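Local atomic coordinates of post-proline cleaving enzyme (Rickettsia typhi, PDB entry 4HVT), a protein that probably acts as a serine-type oligopeptidase of the prolyl oligopeptidase family, cutting short peptides after proline with an alpha/beta-hydrolase domain capped by a beta-propeller. Residues E300-L305 with V323-T328; E350-I355 with V362-Y367; S250-S255 with Y404-E409. All blocks are in the same frame, centred on the assembly; numbering follows the deposited sequence. Where two conformers were deposited one is given.

Interaction 1 (E300-L305 with V323-T328); sequences EYVFWL and VALHFT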
loop_
_atom_site.group_PDB
_atom_site.type_symbol
_atom_site.label_atom_id
_atom_site.label_comp_id
_atom_site.label_asym_id
_atom_site.label_seq_id
_atom_site.Cartn_x
_atom_site.Cartn_y
_atom_site.Cartn_z
ATOM N N GLU A 300 -19.000 -18.005 12.430
ATOM C CA GLU A 300 -18.119 -18.097 13.614
ATOM C C GLU A 300 -16.726 -18.673 13.296
ATOM O O GLU A 300 -15.969 -18.961 14.206
ATOM C CB GLU A 300 -18.820 -18.961 14.693
ATOM C CG GLU A 300 -20.041 -18.247 15.255
ATOM C CD GLU A 300 -20.743 -18.971 16.372
ATOM O OE1 GLU A 300 -20.174 -19.945 16.908
ATOM O OE2 GLU A 300 -21.912 -18.570 16.711
ATOM N N TYR A 301 -16.341 -18.755 12.020
ATOM C CA TYR A 301 -15.060 -19.319 11.604
ATOM C C TYR A 301 -14.092 -18.208 11.167
ATOM O O TYR A 301 -14.569 -17.217 10.599
ATOM C CB TYR A 301 -15.266 -20.314 10.457
ATOM C CG TYR A 301 -15.968 -21.554 10.946
ATOM C CD1 TYR A 301 -17.334 -21.539 11.201
ATOM C CD2 TYR A 301 -15.255 -22.693 11.257
ATOM C CE1 TYR A 301 -17.975 -22.627 11.722
ATOM C CE2 TYR A 301 -15.900 -23.795 11.763
ATOM C CZ TYR A 301 -17.249 -23.744 12.019
ATOM O OH TYR A 301 -17.901 -24.817 12.577
ATOM N N VAL A 302 -12.795 -18.392 11.354
ATOM C CA VAL A 302 -11.764 -17.446 11.028
ATOM C C VAL A 302 -10.739 -18.100 10.131
ATOM O O VAL A 302 -10.544 -19.304 10.202
ATOM C CB VAL A 302 -11.081 -16.866 12.301
ATOM C CG1 VAL A 302 -12.010 -15.904 13.033
ATOM C CG2 VAL A 302 -10.681 -17.975 13.208
ATOM N N PHE A 303 -10.190 -17.313 9.214
ATOM C CA PHE A 303 -9.222 -17.770 8.216
ATOM C C PHE A 303 -7.872 -17.219 8.513
ATOM O O PHE A 303 -7.730 -16.009 8.685
ATOM C CB PHE A 303 -9.626 -17.294 6.828
ATOM C CG PHE A 303 -11.022 -17.715 6.423
ATOM C CD1 PHE A 303 -11.267 -19.014 6.173
ATOM C CD2 PHE A 303 -12.077 -16.810 6.366
ATOM C CE1 PHE A 303 -12.515 -19.468 5.839
ATOM C CE2 PHE A 303 -13.341 -17.259 6.053
ATOM C CZ PHE A 303 -13.567 -18.599 5.837
ATOM N N TRP A 304 -6.832 -18.073 8.476
ATOM C CA TRP A 304 -5.496 -17.703 8.844
ATOM C C TRP A 304 -4.526 -18.171 7.764
ATOM O O TRP A 304 -4.587 -19.311 7.269
ATOM C CB TRP A 304 -5.106 -18.302 10.189
ATOM C CG TRP A 304 -5.789 -17.658 11.347
ATOM C CD1 TRP A 304 -7.110 -17.763 11.667
ATOM C CD2 TRP A 304 -5.211 -16.771 12.340
ATOM N NE1 TRP A 304 -7.408 -16.969 12.774
ATOM C CE2 TRP A 304 -6.249 -16.372 13.213
ATOM C CE3 TRP A 304 -3.901 -16.262 12.560
ATOM C CZ2 TRP A 304 -6.025 -15.521 14.308
ATOM C CZ3 TRP A 304 -3.696 -15.422 13.633
ATOM C CH2 TRP A 304 -4.746 -15.083 14.518
ATOM N N LEU A 305 -3.654 -17.251 7.380
ATOM C CA LEU A 305 -2.572 -17.512 6.439
ATOM C C LEU A 305 -1.309 -17.892 7.192
ATOM O O LEU A 305 -0.977 -17.242 8.172
ATOM C CB LEU A 305 -2.275 -16.257 5.610
ATOM C CG LEU A 305 -1.117 -16.275 4.607
ATOM C CD1 LEU A 305 -1.419 -17.309 3.537
ATOM C CD2 LEU A 305 -0.880 -14.895 4.038
ATOM N N VAL A 323 -5.708 -21.814 6.393
ATOM C CA VAL A 323 -6.534 -22.699 7.201
ATOM C C VAL A 323 -7.757 -21.943 7.774
ATOM O O VAL A 323 -7.788 -20.685 7.769
ATOM C CB VAL A 323 -5.731 -23.264 8.405
ATOM C CG1 VAL A 323 -4.458 -24.003 7.962
ATOM C CG2 VAL A 323 -5.374 -22.130 9.376
ATOM N N ALA A 324 -8.780 -22.711 8.168
ATOM C CA ALA A 324 -9.929 -22.175 8.786
ATOM C C ALA A 324 -10.178 -22.956 10.036
ATOM O O ALA A 324 -9.866 -24.158 10.117
ATOM C CB ALA A 324 -11.120 -22.329 7.882
ATOM N N LEU A 325 -10.740 -22.255 11.005
ATOM C CA LEU A 325 -11.129 -22.889 12.280
ATOM C C LEU A 325 -12.222 -22.077 12.949
ATOM O O LEU A 325 -12.384 -20.874 12.782
ATOM C CB LEU A 325 -9.974 -23.077 13.262
ATOM C CG LEU A 325 -9.175 -21.895 13.811
ATOM C CD1 LEU A 325 -8.321 -22.254 15.014
ATOM C CD2 LEU A 325 -8.290 -21.186 12.734
ATOM N N HIS A 326 -12.960 -22.744 13.782
ATOM C CA HIS A 326 -13.913 -22.036 14.646
ATOM C C HIS A 326 -13.196 -21.100 15.603
ATOM O O HIS A 326 -12.101 -21.435 16.121
ATOM C CB HIS A 326 -14.746 -23.013 15.477
ATOM C CG HIS A 326 -15.970 -22.384 16.069
ATOM N ND1 HIS A 326 -16.060 -21.956 17.378
ATOM C CD2 HIS A 326 -17.200 -22.190 15.530
ATOM C CE1 HIS A 326 -17.259 -21.450 17.595
ATOM N NE2 HIS A 326 -17.971 -21.566 16.478
ATOM N N PHE A 327 -13.757 -19.909 15.866
ATOM C CA PHE A 327 -12.973 -18.903 16.661
ATOM C C PHE A 327 -12.623 -19.405 18.062
ATOM O O PHE A 327 -11.575 -19.077 18.549
ATOM C CB PHE A 327 -13.667 -17.528 16.757
ATOM C CG PHE A 327 -14.810 -17.499 17.761
ATOM C CD1 PHE A 327 -16.097 -17.881 17.417
ATOM C CD2 PHE A 327 -14.582 -17.065 19.037
ATOM C CE1 PHE A 327 -17.137 -17.894 18.326
ATOM C CE2 PHE A 327 -15.609 -17.055 19.964
ATOM C CZ PHE A 327 -16.868 -17.467 19.633
ATOM N N THR A 328 -13.443 -20.273 18.630
ATOM C CA THR A 328 -13.196 -20.812 19.992
ATOM C C THR A 328 -11.924 -21.666 20.007
ATOM O O THR A 328 -11.237 -21.710 21.025
ATOM C CB THR A 328 -14.348 -21.632 20.559
ATOM O OG1 THR A 328 -14.622 -22.748 19.698
ATOM C CG2 THR A 328 -15.549 -20.722 20.715
#

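Interaction 2 (E350-I355 with V362-Y367); sequences EVFNFI and VFLATY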
loop_
_atom_site.group_PDB
_atom_site.type_symbol
_atom_site.label_atom_id
_atom_site.label_comp_id
_atom_site.label_asym_id
_atom_site.label_seq_id
_atom_site.Cartn_x
_atom_site.Cartn_y
_atom_site.Cartn_z
ATOM N N GLU A 350 1.630 -20.986 -7.174
ATOM C CA GLU A 350 0.444 -20.357 -6.552
ATOM C C GLU A 350 0.787 -19.572 -5.301
ATOM O O GLU A 350 1.748 -19.917 -4.546
ATOM C CB GLU A 350 -0.643 -21.380 -6.177
ATOM C CG GLU A 350 -1.344 -22.041 -7.374
ATOM C CD GLU A 350 -2.438 -22.952 -6.857
ATOM O OE1 GLU A 350 -2.146 -24.111 -6.500
ATOM O OE2 GLU A 350 -3.596 -22.480 -6.751
ATOM N N VAL A 351 -0.013 -18.542 -5.065
ATOM C CA VAL A 351 0.073 -17.781 -3.822
ATOM C C VAL A 351 -1.322 -17.282 -3.410
ATOM O O VAL A 351 -2.144 -16.951 -4.248
ATOM C CB VAL A 351 1.080 -16.617 -3.926
ATOM C CG1 VAL A 351 0.559 -15.502 -4.865
ATOM C CG2 VAL A 351 1.342 -16.010 -2.563
ATOM N N PHE A 352 -1.564 -17.236 -2.110
ATOM C CA PHE A 352 -2.720 -16.571 -1.576
ATOM C C PHE A 352 -2.762 -15.056 -1.785
ATOM O O PHE A 352 -1.742 -14.349 -1.641
ATOM C CB PHE A 352 -2.792 -16.879 -0.069
ATOM C CG PHE A 352 -3.911 -16.163 0.644
ATOM C CD1 PHE A 352 -5.200 -16.666 0.597
ATOM C CD2 PHE A 352 -3.678 -15.009 1.380
ATOM C CE1 PHE A 352 -6.242 -16.028 1.307
ATOM C CE2 PHE A 352 -4.685 -14.382 2.090
ATOM C CZ PHE A 352 -5.996 -14.853 2.008
ATOM N N ASN A 353 -3.924 -14.506 -2.151
ATOM C CA ASN A 353 -4.093 -13.088 -2.230
ATOM C C ASN A 353 -4.975 -12.538 -1.085
ATOM O O ASN A 353 -4.476 -11.842 -0.169
ATOM C CB ASN A 353 -4.567 -12.653 -3.617
ATOM C CG ASN A 353 -4.571 -11.150 -3.812
ATOM O OD1 ASN A 353 -3.965 -10.380 -3.050
ATOM N ND2 ASN A 353 -5.292 -10.707 -4.853
ATOM N N PHE A 354 -6.258 -12.852 -1.119
ATOM C CA PHE A 354 -7.165 -12.391 -0.089
ATOM C C PHE A 354 -8.392 -13.274 0.055
ATOM O O PHE A 354 -8.747 -14.026 -0.856
ATOM C CB PHE A 354 -7.582 -10.899 -0.258
ATOM C CG PHE A 354 -8.383 -10.591 -1.490
ATOM C CD1 PHE A 354 -9.744 -10.895 -1.526
ATOM C CD2 PHE A 354 -7.789 -9.987 -2.593
ATOM C CE1 PHE A 354 -10.511 -10.603 -2.658
ATOM C CE2 PHE A 354 -8.547 -9.647 -3.705
ATOM C CZ PHE A 354 -9.910 -9.979 -3.739
ATOM N N ILE A 355 -9.034 -13.122 1.218
ATOM C CA ILE A 355 -10.429 -13.587 1.463
ATOM C C ILE A 355 -11.355 -12.367 1.508
ATOM O O ILE A 355 -10.986 -11.319 2.040
ATOM C CB ILE A 355 -10.522 -14.292 2.805
ATOM C CG1 ILE A 355 -9.872 -15.682 2.748
ATOM C CG2 ILE A 355 -11.934 -14.434 3.368
ATOM C CD1 ILE A 355 -10.733 -16.756 2.135
ATOM N N VAL A 362 -17.952 -17.059 0.700
ATOM C CA VAL A 362 -16.577 -16.647 0.920
ATOM C C VAL A 362 -15.883 -16.693 -0.450
ATOM O O VAL A 362 -16.033 -17.671 -1.178
ATOM C CB VAL A 362 -15.891 -17.640 1.819
ATOM C CG1 VAL A 362 -14.450 -17.228 2.034
ATOM C CG2 VAL A 362 -16.701 -17.778 3.133
ATOM N N PHE A 363 -15.177 -15.627 -0.802
ATOM C CA PHE A 363 -14.377 -15.542 -2.001
ATOM C C PHE A 363 -12.906 -15.697 -1.632
ATOM O O PHE A 363 -12.407 -15.004 -0.719
ATOM C CB PHE A 363 -14.522 -14.131 -2.614
ATOM C CG PHE A 363 -15.833 -13.907 -3.316
ATOM C CD1 PHE A 363 -17.052 -13.852 -2.631
ATOM C CD2 PHE A 363 -15.837 -13.649 -4.660
ATOM C CE1 PHE A 363 -18.234 -13.582 -3.294
ATOM C CE2 PHE A 363 -17.025 -13.427 -5.321
ATOM C CZ PHE A 363 -18.192 -13.361 -4.674
ATOM N N LEU A 364 -12.242 -16.636 -2.289
ATOM C CA LEU A 364 -10.860 -16.901 -2.094
ATOM C C LEU A 364 -10.174 -16.499 -3.382
ATOM O O LEU A 364 -10.326 -17.155 -4.409
ATOM C CB LEU A 364 -10.615 -18.374 -1.815
ATOM C CG LEU A 364 -9.167 -18.893 -1.898
ATOM C CD1 LEU A 364 -8.233 -18.164 -0.942
ATOM C CD2 LEU A 364 -9.072 -20.373 -1.831
ATOM N N ALA A 365 -9.394 -15.437 -3.270
ATOM C CA ALA A 365 -8.644 -14.897 -4.380
ATOM C C ALA A 365 -7.188 -15.304 -4.232
ATOM O O ALA A 365 -6.572 -15.151 -3.158
ATOM C CB ALA A 365 -8.807 -13.400 -4.458
ATOM N N THR A 366 -6.621 -15.848 -5.288
ATOM C CA THR A 366 -5.214 -16.272 -5.352
ATOM C C THR A 366 -4.558 -15.788 -6.650
ATOM O O THR A 366 -5.203 -15.175 -7.484
ATOM C CB THR A 366 -5.069 -17.815 -5.290
ATOM O OG1 THR A 366 -5.723 -18.469 -6.425
ATOM C CG2 THR A 366 -5.707 -18.369 -4.003
ATOM N N TYR A 367 -3.255 -16.037 -6.803
ATOM C CA TYR A 367 -2.575 -15.960 -8.092
ATOM C C TYR A 367 -1.946 -17.310 -8.410
ATOM O O TYR A 367 -1.474 -18.040 -7.531
ATOM C CB TYR A 367 -1.468 -14.921 -8.111
ATOM C CG TYR A 367 -1.921 -13.486 -7.917
ATOM C CD1 TYR A 367 -2.401 -12.727 -9.003
ATOM C CD2 TYR A 367 -1.907 -12.885 -6.666
ATOM C CE1 TYR A 367 -2.810 -11.431 -8.816
ATOM C CE2 TYR A 367 -2.333 -11.583 -6.496
ATOM C CZ TYR A 367 -2.778 -10.863 -7.581
ATOM O OH TYR A 367 -3.207 -9.553 -7.394
HETATM O O HOH W 1 -4.411 -20.215 -8.114
HETATM O O HOH W 2 -6.340 -12.597 -6.875
HETATM O O HOH W 3 -2.567 -8.348 -5.161
#

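Interaction 3 (S250-S255 with Y404-E409); sequences SDTISS and YEEEEE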
loop_
_atom_site.group_PDB
_atom_site.type_symbol
_atom_site.label_atom_id
_atom_site.label_comp_id
_atom_site.label_asym_id
_atom_site.label_seq_id
_atom_site.Cartn_x
_atom_site.Cartn_y
_atom_site.Cartn_z
ATOM N N SER A 250 -17.581 -10.745 11.649
ATOM C CA SER A 250 -18.542 -9.755 11.186
ATOM C C SER A 250 -19.392 -9.277 12.379
ATOM O O SER A 250 -19.755 -10.082 13.168
ATOM C CB SER A 250 -19.497 -10.436 10.187
ATOM O OG SER A 250 -20.576 -9.562 9.866
ATOM N N ASP A 251 -19.723 -7.990 12.474
ATOM C CA ASP A 251 -20.647 -7.468 13.461
ATOM C C ASP A 251 -21.978 -8.247 13.411
ATOM O O ASP A 251 -22.686 -8.307 14.379
ATOM C CB ASP A 251 -20.968 -6.005 13.234
ATOM C CG ASP A 251 -19.885 -5.060 13.729
ATOM O OD1 ASP A 251 -19.381 -5.283 14.839
ATOM O OD2 ASP A 251 -19.579 -4.068 13.044
ATOM N N THR A 252 -22.338 -8.803 12.239
ATOM C CA THR A 252 -23.615 -9.511 12.178
ATOM C C THR A 252 -23.591 -10.822 12.955
ATOM O O THR A 252 -24.663 -11.404 13.227
ATOM C CB THR A 252 -24.080 -9.863 10.738
ATOM O OG1 THR A 252 -23.106 -10.721 10.130
ATOM C CG2 THR A 252 -24.247 -8.623 9.895
ATOM N N ILE A 253 -22.406 -11.302 13.282
ATOM C CA ILE A 253 -22.212 -12.500 14.076
ATOM C C ILE A 253 -21.842 -12.124 15.511
ATOM O O ILE A 253 -22.397 -12.702 16.451
ATOM C CB ILE A 253 -21.112 -13.339 13.428
ATOM C CG1 ILE A 253 -21.391 -13.503 11.906
ATOM C CG2 ILE A 253 -20.959 -14.670 14.129
ATOM C CD1 ILE A 253 -22.593 -14.349 11.549
ATOM N N SER A 254 -20.857 -11.232 15.658
ATOM C CA SER A 254 -20.508 -10.703 16.979
ATOM C C SER A 254 -20.005 -9.286 16.850
ATOM O O SER A 254 -19.107 -9.011 16.059
ATOM C CB SER A 254 -19.419 -11.506 17.661
ATOM O OG SER A 254 -19.042 -10.929 18.931
ATOM N N SER A 255 -20.522 -8.414 17.705
ATOM C CA SER A 255 -19.983 -7.053 17.821
ATOM C C SER A 255 -19.084 -6.895 19.069
ATOM O O SER A 255 -18.513 -5.837 19.318
ATOM C CB SER A 255 -21.154 -6.046 17.771
ATOM O OG SER A 255 -22.131 -6.299 18.795
ATOM N N TYR A 404 -19.031 -7.129 2.251
ATOM C CA TYR A 404 -19.238 -7.317 3.715
ATOM C C TYR A 404 -20.149 -8.492 3.943
ATOM O O TYR A 404 -21.079 -8.766 3.176
ATOM C CB TYR A 404 -19.954 -6.127 4.337
ATOM C CG TYR A 404 -19.342 -4.776 4.185
ATOM C CD1 TYR A 404 -18.411 -4.315 5.059
ATOM C CD2 TYR A 404 -19.800 -3.931 3.197
ATOM C CE1 TYR A 404 -17.884 -3.034 4.949
ATOM C CE2 TYR A 404 -19.283 -2.662 3.059
ATOM C CZ TYR A 404 -18.343 -2.219 3.929
ATOM O OH TYR A 404 -17.823 -0.944 3.802
ATOM N N GLU A 405 -19.912 -9.218 5.015
ATOM C CA GLU A 405 -20.798 -10.335 5.336
ATOM C C GLU A 405 -22.225 -9.831 5.579
ATOM O O GLU A 405 -23.156 -10.605 5.474
ATOM C CB GLU A 405 -20.258 -11.109 6.568
ATOM C CG GLU A 405 -20.950 -12.426 6.814
ATOM C CD GLU A 405 -20.240 -13.335 7.810
ATOM O OE1 GLU A 405 -19.089 -13.030 8.214
ATOM O OE2 GLU A 405 -20.901 -14.327 8.193
ATOM N N GLU A 406 -22.404 -8.571 5.933
ATOM C CA GLU A 406 -23.755 -8.040 6.154
ATOM C C GLU A 406 -24.549 -7.982 4.823
ATOM O O GLU A 406 -25.770 -8.033 4.829
ATOM C CB GLU A 406 -23.745 -6.667 6.787
ATOM C CG GLU A 406 -25.174 -6.235 7.106
ATOM C CD GLU A 406 -25.290 -5.096 8.067
ATOM O OE1 GLU A 406 -24.293 -4.767 8.733
ATOM O OE2 GLU A 406 -26.407 -4.544 8.133
ATOM N N GLU A 407 -23.858 -7.881 3.703
ATOM C CA GLU A 407 -24.464 -7.625 2.402
ATOM C C GLU A 407 -24.434 -8.887 1.513
ATOM O O GLU A 407 -23.398 -9.560 1.372
ATOM C CB GLU A 407 -23.690 -6.486 1.695
ATOM C CG GLU A 407 -23.794 -5.142 2.386
ATOM C CD GLU A 407 -25.173 -4.509 2.289
ATOM O OE1 GLU A 407 -25.968 -4.850 1.375
ATOM O OE2 GLU A 407 -25.457 -3.654 3.138
ATOM N N GLU A 408 -25.560 -9.189 0.860
ATOM C CA GLU A 408 -25.600 -10.222 -0.182
ATOM C C GLU A 408 -24.840 -9.831 -1.471
ATOM O O GLU A 408 -24.275 -10.690 -2.082
ATOM C CB GLU A 408 -27.056 -10.530 -0.573
ATOM C CG GLU A 408 -27.744 -11.245 0.585
ATOM C CD GLU A 408 -29.218 -11.456 0.414
ATOM O OE1 GLU A 408 -29.867 -10.634 -0.267
ATOM O OE2 GLU A 408 -29.723 -12.451 0.995
ATOM N N GLU A 409 -24.878 -8.556 -1.841
ATOM C CA GLU A 409 -24.259 -8.051 -3.059
ATOM C C GLU A 409 -22.890 -7.435 -2.786
ATOM O O GLU A 409 -22.578 -6.990 -1.695
ATOM C CB GLU A 409 -25.154 -7.024 -3.744
ATOM C CG GLU A 409 -26.466 -7.634 -4.208
ATOM C CD GLU A 409 -27.353 -6.654 -5.011
ATOM O OE1 GLU A 409 -27.284 -5.416 -4.846
ATOM O OE2 GLU A 409 -28.164 -7.153 -5.803
HETATM O O HOH W 4 -17.887 -13.546 10.531
HETATM O O HOH W 5 -20.393 -7.305 7.882
#

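Interaction 1 (E300-L305 with V323-T328)
The imidazole of His326 is used three ways at once, at the end of the pairing between the antiparallel strands 301-305 and 323-326. Its NE2 donates to Glu300 OE1 at 2.8 Å, a somewhat bent bond in which OE1 offers its anti lone pair from close to the imidazole plane, though the carboxylate itself is turned 61° from the ring. The ring edge also points at the face of Tyr301, a T-shaped pair with planes at 85° and CD2 of His326 standing 3.8 Å from CZ. On the far side of the ring, ND1 shares a hydrogen bond with Thr328 OG1, so both nitrogens are occupied and the rotation of the ring is fixed. With CG anti to the backbone N (chi1 -164°), His326 swings beside Glu300 and the two side chains run the same way. Phe327 N then closes on Glu300 O at 2.9 Å, and that same carbonyl oxygen lies at the edge of the Phe327 ring.

Further along, Val302 with Leu325 and Trp304 with Val323 form hydrogen-bonded pairs. Val302, Trp304, Val323 and Leu325 share one face, where Leu325 CD2 reaches both Trp304 CD1 (3.8 Å) and Val302 CG2 (4.0 Å). Phe303 and Ala324 occupy the other, CD1 of the ring lying 3.7 Å from the Ala324 methyl.

These are the middle strands of a four-stranded propeller blade, flanked by strands 293-298 and 341-344. Leu294 touches Val302 and Trp304, while Phe303 meets Trp384 and Ile355 of the following blade; Tyr301 OH bonds to Glu382 there.

Interaction 2 (E350-I355 with V362-Y367)
Ala365 O is gripped by two consecutive backbone amides, Asn353 N at 2.9 Å and Phe354 N at 3.1 Å, both arriving from the same face of the carbonyl plane. That is the signature of a classic beta bulge: Asn353 and Phe354 together face Ala365, and the register slips by one residue between the Phe352-Thr366 and Phe354-Ala365 pairs. Val351 and Tyr367 exchange two bonds before the bulge, and Ala365 N returns a bond to Phe354 O on its far edge.

The extra residue, Asn353, directs its side chain toward the partner strand. Its amide crosses the Tyr367 ring at a slant, planes 34° apart, with ND2 3.5 Å from CE2. Two waters tie this corner together: one accepts from Asn353 ND2 and donates to Thr366 O, the other bridges Asn353 OD1 and Tyr367 OH. Next door, the Phe354 ring lies over Ala365, whose CB sits 3.6 Å from the ring centroid and nearly on its normal, a clear CH-pi contact. The chi1 of 65° tucks the phenyl group between its own backbone N and carbonyl carbon, which carries it over that methyl. Phe352 instead brings CE1 to 3.7 Å from Leu364 CD1, which meets the ring at its edge, and Ile355 CD1 packs on Val362 CG1.

Within this propeller hairpin, then, one carbonyl serves both amides of the bulge, and a water reaches each end of the Asn353 amide. The small alanine methyl and the phenyl face add a close apolar fit beside that wet polar corner.

Interaction 3 (S250-S255 with Y404-E409)
Glu405, Thr252 and Glu406 bury the most surface where these two loops meet, and water does the polar work between them. Glu405 stretches toward the loop 250-255 with CG anti to its backbone N (chi1 -169°) and the rest of the chain extended, which lays the side chain along Ser250. Its CB passes 3.7 Å from Ser250 OG, and farther out OE1 lies 3.3 Å from Ser250 CB. The carboxylate does not bond to the serine directly: a water donates to Glu405 OE1 at 2.7 Å and accepts from Ser250 N, spanning the gap. The second oxygen, OE2, takes the backbone amide of Lys299 and lies beside Ile253, whose CD1 and CG1 are both 3.8 Å away.

Thr252 and Glu406 make the other half of the contact. Because Thr252 holds its hydroxyl toward Ser250, OG1 to OG 2.8 Å in a hydrogen bond that either may donate, its methyl CG2 is the branch left to face Glu406. That methyl meets CB of Glu406 at 3.7 Å and packs against the aliphatic part of the chain as the two cross. A second water touches Ser250 OG and, weakly, Glu406 N. Phe138 lies against both Thr252 and Glu406.

Each backbone is folded on itself. Ser250 O accepts from Ile253 N and Ser254 N, and a type I turn runs from Tyr404 to Glu407, with Glu407 N bonded back to Tyr404 O. These loops connect strands in two different blades of the propeller.

The chemistry is that of a hydrated surface seam: the two loops make no direct hydrogen bond to each other, and methyl and methylene contacts and two waters join them. At Glu405, an N-H and a water hydrogen at its two oxygens would probably favour the ionised carboxylate.

All three contacts belong to the beta-propeller, but they join it at different levels. Interactions 1 and 2 are buried strand pairings within successive blades, and they touch through apolar side chains: Phe303 on Ile355 and Val362, and Leu305 on Phe352. Interaction 3 lies at the surface and joins loops of blades far apart in sequence, with residues 300-305, 323-328, 350-355 and 362-367 all falling between its two segments. It meets interaction 1 where Ile253 packs on Glu300, but stays about 7 Å from interaction 2 at the nearest atoms. Direct backbone bonding dominates the two strand pairs, whereas water and sparse van der Waals contact serve the loops.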